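Local atomic coordinates of periplasmic solute binding protein (Candidatus liberibacter, PDB entry 4CL2), a protein that binds manganese or zinc ions in the periplasm and probably delivers them to a membrane transporter for uptake into the cell. Residues E159-G173 / F182-S194. Sequence-based numbering, arbitrary orientation.
Sequences EKVDPEKRWFVTSEG and FGFKSLYLWPINS. With MN (manganese (II) ion), chain L.
Trp167-Thr170 and Lys185-Tyr188 run parallel, their axes 17° apart and 4.6 Å at closest approach, joined by backbone hydrogen bonds such as Phe168 N to Lys185 O (2.8 Å). Helix 176-182 links them in a beta-alpha-beta unit, and the backbone of Val169 hydrogen-bonds to that of Phe219 in strand 217-221.

At the start of the strands, the Phe184 ring is sandwiched: Phe168 forms an offset stack on one face (centroids 4.4 Å apart), and Arg166 CB makes a CH-pi contact with the other. The Arg166 guanidinium, its chain bent at chi3, lies obliquely over the rim of the Phe184 ring; its NH2 donates within its own plane to Gly183 O (3.0 Å) and forms a salt bridge with Glu159 OE1. Lys185 lies over the Trp167 indole, CB above the six-membered ring and NZ in an off-centre cation-pi contact with the five-membered one.

Where both chains turn a corner, at Ser171 and Leu189, Ser171 O accepts from the N atoms of Leu189 and Trp190. Gly173 CA packs over the Tyr188 ring, 3.6 Å from its centroid.

Glu172 extends with CG anti to its backbone N (chi1 -166°), bringing its carboxylate to the manganese (OE2 to the ion 2.3 Å), which His106 and Asp247 also bind. Asn193 N donates to Glu172 OE2 on its anti side (2.8 Å), and the Asn193 amide stacks on the carboxylate, planes 8° apart. Trp190 NE1 donates almost straight to Asn193 OD1 (2.8 Å), which also accepts from Asn224 ND2; together these help set the amide's rotation. The turn after strand 185-188 thus probably helps orient a metal ligand, and the backbone N-H probably helps stabilise its negative charge.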
ATOM      1  N   GLU A 159      19.267  -6.078  -2.270  1.00 18.65           N
ATOM      2  CA  GLU A 159      19.583  -7.252  -3.038  1.00 20.36           C
ATOM      3  C   GLU A 159      20.955  -7.854  -2.694  1.00 24.10           C
ATOM      4  O   GLU A 159      21.227  -8.971  -3.092  1.00 24.36           O
ATOM      5  CB  GLU A 159      19.494  -6.986  -4.532  1.00 19.80           C
ATOM      6  CG  GLU A 159      18.106  -6.725  -5.031  1.00 17.32           C
ATOM      7  CD  GLU A 159      17.089  -7.893  -4.874  1.00 17.41           C
ATOM      8  OE1 GLU A 159      17.530  -9.034  -4.679  1.00 19.05           O
ATOM      9  OE2 GLU A 159      15.874  -7.650  -5.009  1.00 18.01           O
ATOM     10  N   LYS A 160      21.811  -7.139  -1.956  1.00 23.23           N
ATOM     11  CA  LYS A 160      23.063  -7.693  -1.495  1.00 28.31           C
ATOM     12  C   LYS A 160      22.950  -8.601  -0.271  1.00 28.72           C
ATOM     13  O   LYS A 160      23.950  -9.191   0.149  1.00 28.77           O
ATOM     14  CB  LYS A 160      24.051  -6.562  -1.165  1.00 30.75           C
ATOM     15  CG  LYS A 160      24.316  -5.671  -2.338  1.00 32.45           C
ATOM     16  CD  LYS A 160      25.318  -4.588  -1.956  1.00 40.21           C
ATOM     17  CE  LYS A 160      25.423  -3.542  -3.056  1.00 49.97           C
ATOM     18  NZ  LYS A 160      25.682  -4.133  -4.402  1.00 49.96           N
ATOM     19  N   VAL A 161      21.771  -8.689   0.324  1.00 27.70           N
ATOM     20  CA  VAL A 161      21.557  -9.495   1.535  1.00 33.15           C
ATOM     21  C   VAL A 161      21.778 -10.996   1.226  1.00 42.74           C
ATOM     22  O   VAL A 161      21.227 -11.526   0.236  1.00 43.62           O
ATOM     23  CB  VAL A 161      20.144  -9.287   2.131  1.00 34.35           C
ATOM     24  CG1 VAL A 161      19.854 -10.292   3.245  1.00 43.56           C
ATOM     25  CG2 VAL A 161      20.004  -7.864   2.686  1.00 35.69           C
ATOM     26  N   ASP A 162      22.560 -11.656   2.077  0.50 43.49           N
ATOM     27  CA  ASP A 162      22.862 -13.061   1.888  0.50 44.66           C
ATOM     28  C   ASP A 162      21.567 -13.844   1.877  0.50 42.99           C
ATOM     29  O   ASP A 162      20.662 -13.549   2.655  0.50 33.94           O
ATOM     30  CB  ASP A 162      23.760 -13.582   2.999  0.50 42.80           C
ATOM     31  CG  ASP A 162      25.207 -13.208   2.801  0.50 42.80           C
ATOM     32  OD1 ASP A 162      25.585 -12.862   1.668  0.50 41.79           O
ATOM     33  OD2 ASP A 162      25.954 -13.264   3.784  0.50 40.61           O
ATOM     34  N   PRO A 163      21.480 -14.860   1.014  1.00 44.19           N
ATOM     35  CA  PRO A 163      20.207 -15.600   0.797  1.00 49.04           C
ATOM     36  C   PRO A 163      19.507 -16.142   2.040  1.00 53.04           C
ATOM     37  O   PRO A 163      18.283 -16.108   2.138  1.00 52.01           O
ATOM     38  CB  PRO A 163      20.607 -16.736  -0.136  1.00 61.39           C
ATOM     39  CG  PRO A 163      21.856 -16.261  -0.799  1.00 53.36           C
ATOM     40  CD  PRO A 163      22.562 -15.344   0.141  1.00 52.62           C
ATOM     41  N   GLU A 164      20.288 -16.565   3.026  1.00 47.31           N
ATOM     42  CA  GLU A 164      19.740 -17.073   4.263  1.00 49.06           C
ATOM     43  C   GLU A 164      18.982 -15.987   5.017  1.00 46.19           C
ATOM     44  O   GLU A 164      18.207 -16.282   5.923  1.00 43.04           O
ATOM     45  CB  GLU A 164      20.885 -17.606   5.171  1.00 61.95           C
ATOM     46  CG  GLU A 164      21.877 -18.550   4.491  1.00 74.34           C
ATOM     47  CD  GLU A 164      21.202 -19.748   3.829  1.00 94.37           C
ATOM     48  OE1 GLU A 164      20.713 -20.634   4.571  1.00108.28           O
ATOM     49  OE2 GLU A 164      21.166 -19.808   2.573  1.00 89.06           O
ATOM     50  N   LYS A 165      19.230 -14.724   4.672  1.00 36.12           N
ATOM     51  CA  LYS A 165      18.689 -13.615   5.439  1.00 40.42           C
ATOM     52  C   LYS A 165      17.597 -12.911   4.655  1.00 31.91           C
ATOM     53  O   LYS A 165      17.155 -11.812   5.051  1.00 35.76           O
ATOM     54  CB  LYS A 165      19.804 -12.639   5.847  1.00 45.80           C
ATOM     55  CG  LYS A 165      20.695 -13.149   6.972  1.00 57.24           C
ATOM     56  CD  LYS A 165      21.953 -12.304   7.127  1.00 63.74           C
ATOM     57  CE  LYS A 165      22.949 -12.934   8.086  1.00 72.52           C
ATOM     58  NZ  LYS A 165      24.292 -12.301   7.978  1.00 83.49           N
ATOM     59  N   ARG A 166      17.141 -13.533   3.554  1.00 29.23           N
ATOM     60  CA  ARG A 166      16.152 -12.910   2.692  1.00 26.37           C
ATOM     61  C   ARG A 166      14.677 -13.183   3.133  1.00 22.29           C
ATOM     62  O   ARG A 166      13.899 -13.878   2.486  1.00 25.72           O
ATOM     63  CB  ARG A 166      16.381 -13.280   1.248  1.00 27.90           C
ATOM     64  CG  ARG A 166      17.746 -12.733   0.748  1.00 31.43           C
ATOM     65  CD  ARG A 166      18.212 -13.357  -0.572  1.00 35.91           C
ATOM     66  NE  ARG A 166      17.413 -12.810  -1.606  1.00 37.02           N
ATOM     67  CZ  ARG A 166      17.674 -11.721  -2.364  1.00 26.16           C
ATOM     68  NH1 ARG A 166      18.789 -11.032  -2.340  1.00 31.09           N
ATOM     69  NH2 ARG A 166      16.739 -11.379  -3.172  1.00 21.10           N
ATOM     70  N   TRP A 167      14.350 -12.595   4.247  1.00 23.75           N
ATOM     71  CA  TRP A 167      13.037 -12.745   4.899  1.00 25.06           C
ATOM     72  C   TRP A 167      12.544 -11.386   5.265  1.00 22.74           C
ATOM     73  O   TRP A 167      13.301 -10.587   5.860  1.00 29.83           O
ATOM     74  CB  TRP A 167      13.170 -13.523   6.180  1.00 28.09           C
ATOM     75  CG  TRP A 167      13.454 -14.942   5.971  1.00 28.66           C
ATOM     76  CD1 TRP A 167      14.664 -15.542   5.966  1.00 31.55           C
ATOM     77  CD2 TRP A 167      12.497 -15.958   5.741  1.00 27.54           C
ATOM     78  NE1 TRP A 167      14.525 -16.857   5.720  1.00 35.95           N
ATOM     79  CE2 TRP A 167      13.196 -17.145   5.569  1.00 33.40           C
ATOM     80  CE3 TRP A 167      11.113 -15.972   5.653  1.00 33.40           C
ATOM     81  CZ2 TRP A 167      12.562 -18.356   5.339  1.00 40.03           C
ATOM     82  CZ3 TRP A 167      10.479 -17.178   5.423  1.00 36.19           C
ATOM     83  CH2 TRP A 167      11.199 -18.340   5.259  1.00 37.95           C
ATOM     84  N   PHE A 168      11.282 -11.119   4.958  1.00 19.99           N
ATOM     85  CA  PHE A 168      10.591  -9.884   5.399  1.00 18.62           C
ATOM     86  C   PHE A 168       9.548 -10.411   6.400  1.00 24.90           C
ATOM     87  O   PHE A 168       8.638 -11.128   5.974  1.00 22.37           O
ATOM     88  CB  PHE A 168       9.853  -9.164   4.306  1.00 19.75           C
ATOM     89  CG  PHE A 168      10.723  -8.477   3.308  1.00 21.30           C
ATOM     90  CD1 PHE A 168      12.019  -8.069   3.624  1.00 19.56           C
ATOM     91  CD2 PHE A 168      10.230  -8.238   2.035  1.00 18.13           C
ATOM     92  CE1 PHE A 168      12.774  -7.431   2.644  1.00 20.13           C
ATOM     93  CE2 PHE A 168      11.002  -7.599   1.079  1.00 19.52           C
ATOM     94  CZ  PHE A 168      12.271  -7.202   1.401  1.00 20.92           C
ATOM     95  N   VAL A 169       9.723 -10.107   7.677  1.00 20.56           N
ATOM     96  CA  VAL A 169       8.810 -10.612   8.761  1.00 22.78           C
ATOM     97  C   VAL A 169       8.100  -9.459   9.483  1.00 20.21           C
ATOM     98  O   VAL A 169       8.716  -8.564  10.007  1.00 19.26           O
ATOM     99  CB  VAL A 169       9.560 -11.461   9.784  1.00 22.98           C
ATOM    100  CG1 VAL A 169       8.615 -12.061  10.846  1.00 25.01           C
ATOM    101  CG2 VAL A 169      10.305 -12.574   9.053  1.00 24.87           C
ATOM    102  N   THR A 170       6.800  -9.478   9.394  1.00 18.57           N
ATOM    103  CA  THR A 170       6.002  -8.339   9.805  1.00 18.27           C
ATOM    104  C   THR A 170       4.841  -8.861  10.640  1.00 20.72           C
ATOM    105  O   THR A 170       4.724 -10.071  10.872  1.00 19.46           O
ATOM    106  CB  THR A 170       5.442  -7.547   8.642  1.00 19.64           C
ATOM    107  OG1 THR A 170       4.696  -8.439   7.833  1.00 19.16           O
ATOM    108  CG2 THR A 170       6.529  -6.906   7.816  1.00 21.00           C
ATOM    109  N   SER A 171       4.005  -7.938  11.104  1.00 18.83           N
ATOM    110  CA  SER A 171       2.878  -8.336  11.948  1.00 19.34           C
ATOM    111  C   SER A 171       1.711  -8.638  10.978  1.00 18.47           C
ATOM    112  O   SER A 171       1.280  -9.803  10.909  1.00 20.44           O
ATOM    113  CB  SER A 171       2.538  -7.183  12.947  1.00 20.78           C
ATOM    114  OG  SER A 171       3.634  -7.069  13.866  1.00 21.16           O
ATOM    115  N   GLU A 172       1.158  -7.625  10.378  1.00 18.34           N
ATOM    116  CA  GLU A 172       0.238  -7.810   9.246  1.00 20.66           C
ATOM    117  C   GLU A 172       0.995  -8.295   8.014  1.00 19.94           C
ATOM    118  O   GLU A 172       2.170  -7.985   7.846  1.00 16.84           O
ATOM    119  CB  GLU A 172      -0.442  -6.480   8.888  1.00 21.72           C
ATOM    120  CG  GLU A 172      -1.640  -6.656   7.964  1.00 21.33           C
ATOM    121  CD  GLU A 172      -2.182  -5.336   7.425  1.00 25.10           C
ATOM    122  OE1 GLU A 172      -1.425  -4.419   7.145  1.00 23.91           O
ATOM    123  OE2 GLU A 172      -3.353  -5.216   7.197  1.00 27.21           O
ATOM    124  N   GLY A 173       0.324  -9.064   7.139  1.00 18.99           N
ATOM    125  CA  GLY A 173       0.984  -9.509   5.860  1.00 18.27           C
ATOM    126  C   GLY A 173       1.061  -8.398   4.836  1.00 17.96           C
ATOM    127  O   GLY A 173       0.561  -8.519   3.694  1.00 21.40           O
ATOM    128  N   PHE A 182      11.095  -8.223  -4.970  1.00 15.42           N
ATOM    129  CA  PHE A 182      12.523  -8.164  -4.690  1.00 15.04           C
ATOM    130  C   PHE A 182      13.148  -9.541  -4.564  1.00 17.20           C
ATOM    131  O   PHE A 182      14.390  -9.642  -4.421  1.00 17.23           O
ATOM    132  CB  PHE A 182      12.866  -7.317  -3.448  1.00 16.15           C
ATOM    133  CG  PHE A 182      12.584  -5.861  -3.577  1.00 15.62           C
ATOM    134  CD1 PHE A 182      12.126  -5.290  -4.783  1.00 16.66           C
ATOM    135  CD2 PHE A 182      12.871  -5.002  -2.529  1.00 14.93           C
ATOM    136  CE1 PHE A 182      11.875  -3.941  -4.893  1.00 16.40           C
ATOM    137  CE2 PHE A 182      12.646  -3.651  -2.649  1.00 17.20           C
ATOM    138  CZ  PHE A 182      12.166  -3.130  -3.815  1.00 15.89           C
ATOM    139  N   GLY A 183      12.327 -10.621  -4.514  1.00 17.76           N
ATOM    140  CA  GLY A 183      12.837 -11.956  -4.342  1.00 17.50           C
ATOM    141  C   GLY A 183      13.196 -12.353  -2.918  1.00 17.00           C
ATOM    142  O   GLY A 183      14.236 -12.938  -2.665  1.00 18.57           O
ATOM    143  N   PHE A 184      12.316 -12.019  -1.984  1.00 16.53           N
ATOM    144  CA  PHE A 184      12.464 -12.361  -0.562  1.00 18.55           C
ATOM    145  C   PHE A 184      11.309 -13.277  -0.180  1.00 19.09           C
ATOM    146  O   PHE A 184      10.247 -13.315  -0.829  1.00 21.50           O
ATOM    147  CB  PHE A 184      12.431 -11.088   0.322  1.00 19.96           C
ATOM    148  CG  PHE A 184      13.734 -10.389   0.405  1.00 18.68           C
ATOM    149  CD1 PHE A 184      14.307  -9.877  -0.775  1.00 20.94           C
ATOM    150  CD2 PHE A 184      14.381 -10.164   1.603  1.00 21.83           C
ATOM    151  CE1 PHE A 184      15.525  -9.228  -0.762  1.00 22.59           C
ATOM    152  CE2 PHE A 184      15.618  -9.538   1.615  1.00 20.19           C
ATOM    153  CZ  PHE A 184      16.186  -9.069   0.448  1.00 21.67           C
ATOM    154  N   LYS A 185      11.488 -13.991   0.907  1.00 21.65           N
ATOM    155  CA  LYS A 185      10.353 -14.735   1.508  1.00 25.05           C
ATOM    156  C   LYS A 185       9.678 -13.884   2.586  1.00 22.31           C
ATOM    157  O   LYS A 185      10.335 -13.014   3.116  1.00 20.54           O
ATOM    158  CB  LYS A 185      10.901 -16.005   2.139  1.00 32.96           C
ATOM    159  CG  LYS A 185      11.475 -16.987   1.111  1.00 45.12           C
ATOM    160  CD  LYS A 185      12.770 -17.624   1.641  1.00 60.02           C
ATOM    161  CE  LYS A 185      14.011 -16.776   1.327  1.00 53.19           C
ATOM    162  NZ  LYS A 185      15.132 -17.084   2.260  1.00 55.51           N
ATOM    163  N   SER A 186       8.374 -14.042   2.841  1.00 24.90           N
ATOM    164  CA  SER A 186       7.640 -13.175   3.846  0.50 23.34           C
ATOM    165  C   SER A 186       7.072 -14.187   4.898  1.00 22.96           C
ATOM    166  O   SER A 186       6.797 -15.412   4.635  1.00 23.45           O
ATOM    167  CB  SER A 186       6.526 -12.145   3.272  0.50 30.89           C
ATOM    168  OG  SER A 186       6.471 -10.717   3.830  0.50 20.66           O
ATOM    169  N   LEU A 187       6.994 -13.690   6.105  1.00 22.33           N
ATOM    170  CA  LEU A 187       6.363 -14.366   7.234  1.00 21.55           C
ATOM    171  C   LEU A 187       5.634 -13.265   7.965  1.00 19.82           C
ATOM    172  O   LEU A 187       6.087 -12.122   7.952  1.00 19.32           O
ATOM    173  CB  LEU A 187       7.373 -14.960   8.183  1.00 27.72           C
ATOM    174  CG  LEU A 187       7.807 -16.414   8.149  1.00 44.03           C
ATOM    175  CD1 LEU A 187       8.718 -16.598   9.367  1.00 42.11           C
ATOM    176  CD2 LEU A 187       6.605 -17.350   8.242  1.00 39.96           C
ATOM    177  N   TYR A 188       4.476 -13.600   8.529  1.00 20.21           N
ATOM    178  CA  TYR A 188       3.671 -12.596   9.207  1.00 19.36           C
ATOM    179  C   TYR A 188       2.742 -13.265  10.187  1.00 22.42           C
ATOM    180  O   TYR A 188       2.581 -14.496  10.180  1.00 21.01           O
ATOM    181  CB  TYR A 188       2.929 -11.661   8.254  1.00 20.22           C
ATOM    182  CG  TYR A 188       2.181 -12.366   7.167  1.00 20.26           C
ATOM    183  CD1 TYR A 188       0.916 -12.880   7.396  1.00 23.88           C
ATOM    184  CD2 TYR A 188       2.781 -12.589   5.915  1.00 22.76           C
ATOM    185  CE1 TYR A 188       0.230 -13.555   6.380  1.00 27.49           C
ATOM    186  CE2 TYR A 188       2.112 -13.278   4.917  1.00 26.34           C
ATOM    187  CZ  TYR A 188       0.852 -13.709   5.128  1.00 25.82           C
ATOM    188  OH  TYR A 188       0.226 -14.379   4.101  1.00 28.07           O
ATOM    189  N   LEU A 189       2.112 -12.438  11.026  1.00 21.71           N
ATOM    190  CA  LEU A 189       1.256 -12.942  12.132  1.00 23.62           C
ATOM    191  C   LEU A 189      -0.259 -12.990  11.787  1.00 26.18           C
ATOM    192  O   LEU A 189      -0.990 -13.821  12.350  1.00 25.07           O
ATOM    193  CB  LEU A 189       1.505 -12.073  13.380  1.00 23.84           C
ATOM    194  CG  LEU A 189       2.957 -11.884  13.783  1.00 23.78           C
ATOM    195  CD1 LEU A 189       3.092 -11.112  15.108  1.00 26.57           C
ATOM    196  CD2 LEU A 189       3.642 -13.211  13.941  1.00 26.17           C
ATOM    197  N   TRP A 190      -0.708 -12.102  10.915  1.00 25.05           N
ATOM    198  CA  TRP A 190      -2.081 -12.094  10.364  1.00 26.70           C
ATOM    199  C   TRP A 190      -2.082 -11.450   9.007  1.00 26.83           C
ATOM    200  O   TRP A 190      -1.361 -10.505   8.749  1.00 22.46           O
ATOM    201  CB  TRP A 190      -3.091 -11.437  11.370  1.00 27.41           C
ATOM    202  CG  TRP A 190      -2.685 -10.022  11.784  1.00 26.62           C
ATOM    203  CD1 TRP A 190      -2.885  -8.896  11.075  1.00 25.71           C
ATOM    204  CD2 TRP A 190      -1.933  -9.629  12.949  1.00 25.14           C
ATOM    205  NE1 TRP A 190      -2.367  -7.814  11.759  1.00 25.20           N
ATOM    206  CE2 TRP A 190      -1.767  -8.238  12.894  1.00 24.62           C
ATOM    207  CE3 TRP A 190      -1.411 -10.305  14.016  1.00 25.59           C
ATOM    208  CZ2 TRP A 190      -1.073  -7.535  13.870  1.00 24.25           C
ATOM    209  CZ3 TRP A 190      -0.753  -9.588  15.027  1.00 26.41           C
ATOM    210  CH2 TRP A 190      -0.609  -8.211  14.935  1.00 25.05           C
ATOM    211  N   PRO A 191      -2.935 -11.924   8.070  1.00 29.07           N
ATOM    212  CA  PRO A 191      -2.883 -11.414   6.662  1.00 30.01           C
ATOM    213  C   PRO A 191      -3.268  -9.928   6.496  1.00 26.29           C
ATOM    214  O   PRO A 191      -2.592  -9.154   5.788  1.00 30.90           O
ATOM    215  CB  PRO A 191      -3.946 -12.291   5.938  1.00 34.69           C
ATOM    216  CG  PRO A 191      -4.188 -13.450   6.846  1.00 32.75           C
ATOM    217  CD  PRO A 191      -3.909 -13.029   8.253  1.00 33.53           C
ATOM    218  N   ILE A 192      -4.351  -9.554   7.173  1.00 30.12           N
ATOM    219  CA  ILE A 192      -4.980  -8.230   7.158  1.00 30.24           C
ATOM    220  C   ILE A 192      -5.401  -7.794   8.589  1.00 34.38           C
ATOM    221  O   ILE A 192      -5.828  -8.591   9.405  1.00 37.72           O
ATOM    222  CB  ILE A 192      -6.207  -8.209   6.197  1.00 39.01           C
ATOM    223  CG1 ILE A 192      -5.816  -8.811   4.836  1.00 38.38           C
ATOM    224  CG2 ILE A 192      -6.710  -6.781   5.973  1.00 45.44           C
ATOM    225  CD1 ILE A 192      -6.956  -8.928   3.829  1.00 43.27           C
ATOM    226  N   ASN A 193      -5.150  -6.518   8.921  1.00 38.02           N
ATOM    227  CA  ASN A 193      -5.556  -5.945  10.202  1.00 34.90           C
ATOM    228  C   ASN A 193      -7.102  -5.933  10.279  1.00 48.12           C
ATOM    229  O   ASN A 193      -7.799  -5.511   9.317  1.00 44.28           O
ATOM    230  CB  ASN A 193      -5.049  -4.485  10.391  1.00 34.86           C
ATOM    231  CG  ASN A 193      -3.528  -4.358  10.397  1.00 35.14           C
ATOM    232  OD1 ASN A 193      -2.813  -5.206  10.909  1.00 27.95           O
ATOM    233  ND2 ASN A 193      -3.028  -3.242   9.858  1.00 31.82           N
ATOM    234  N   SER A 194      -7.601  -6.421  11.408  1.00 49.13           N
ATOM    235  CA  SER A 194      -9.023  -6.330  11.827  1.00 62.76           C
ATOM    236  C   SER A 194      -9.157  -6.942  13.224  1.00 61.95           C
ATOM    237  O   SER A 194      -9.247  -8.169  13.368  1.00 65.58           O
ATOM    238  CB  SER A 194      -9.964  -7.061  10.853  1.00 48.19           C
ATOM    239  OG  SER A 194      -9.560  -8.412  10.720  1.00 66.27           O
TER
HETATM  240 MN    MN L1286      -3.601  -3.457   5.768  0.50 44.99          MN
HETATM  241  O   HOH W   1       4.289  -9.284   4.946  1.00 19.76           O
HETATM  242  O   HOH W   2       0.102  -3.262   8.957  1.00 26.09           O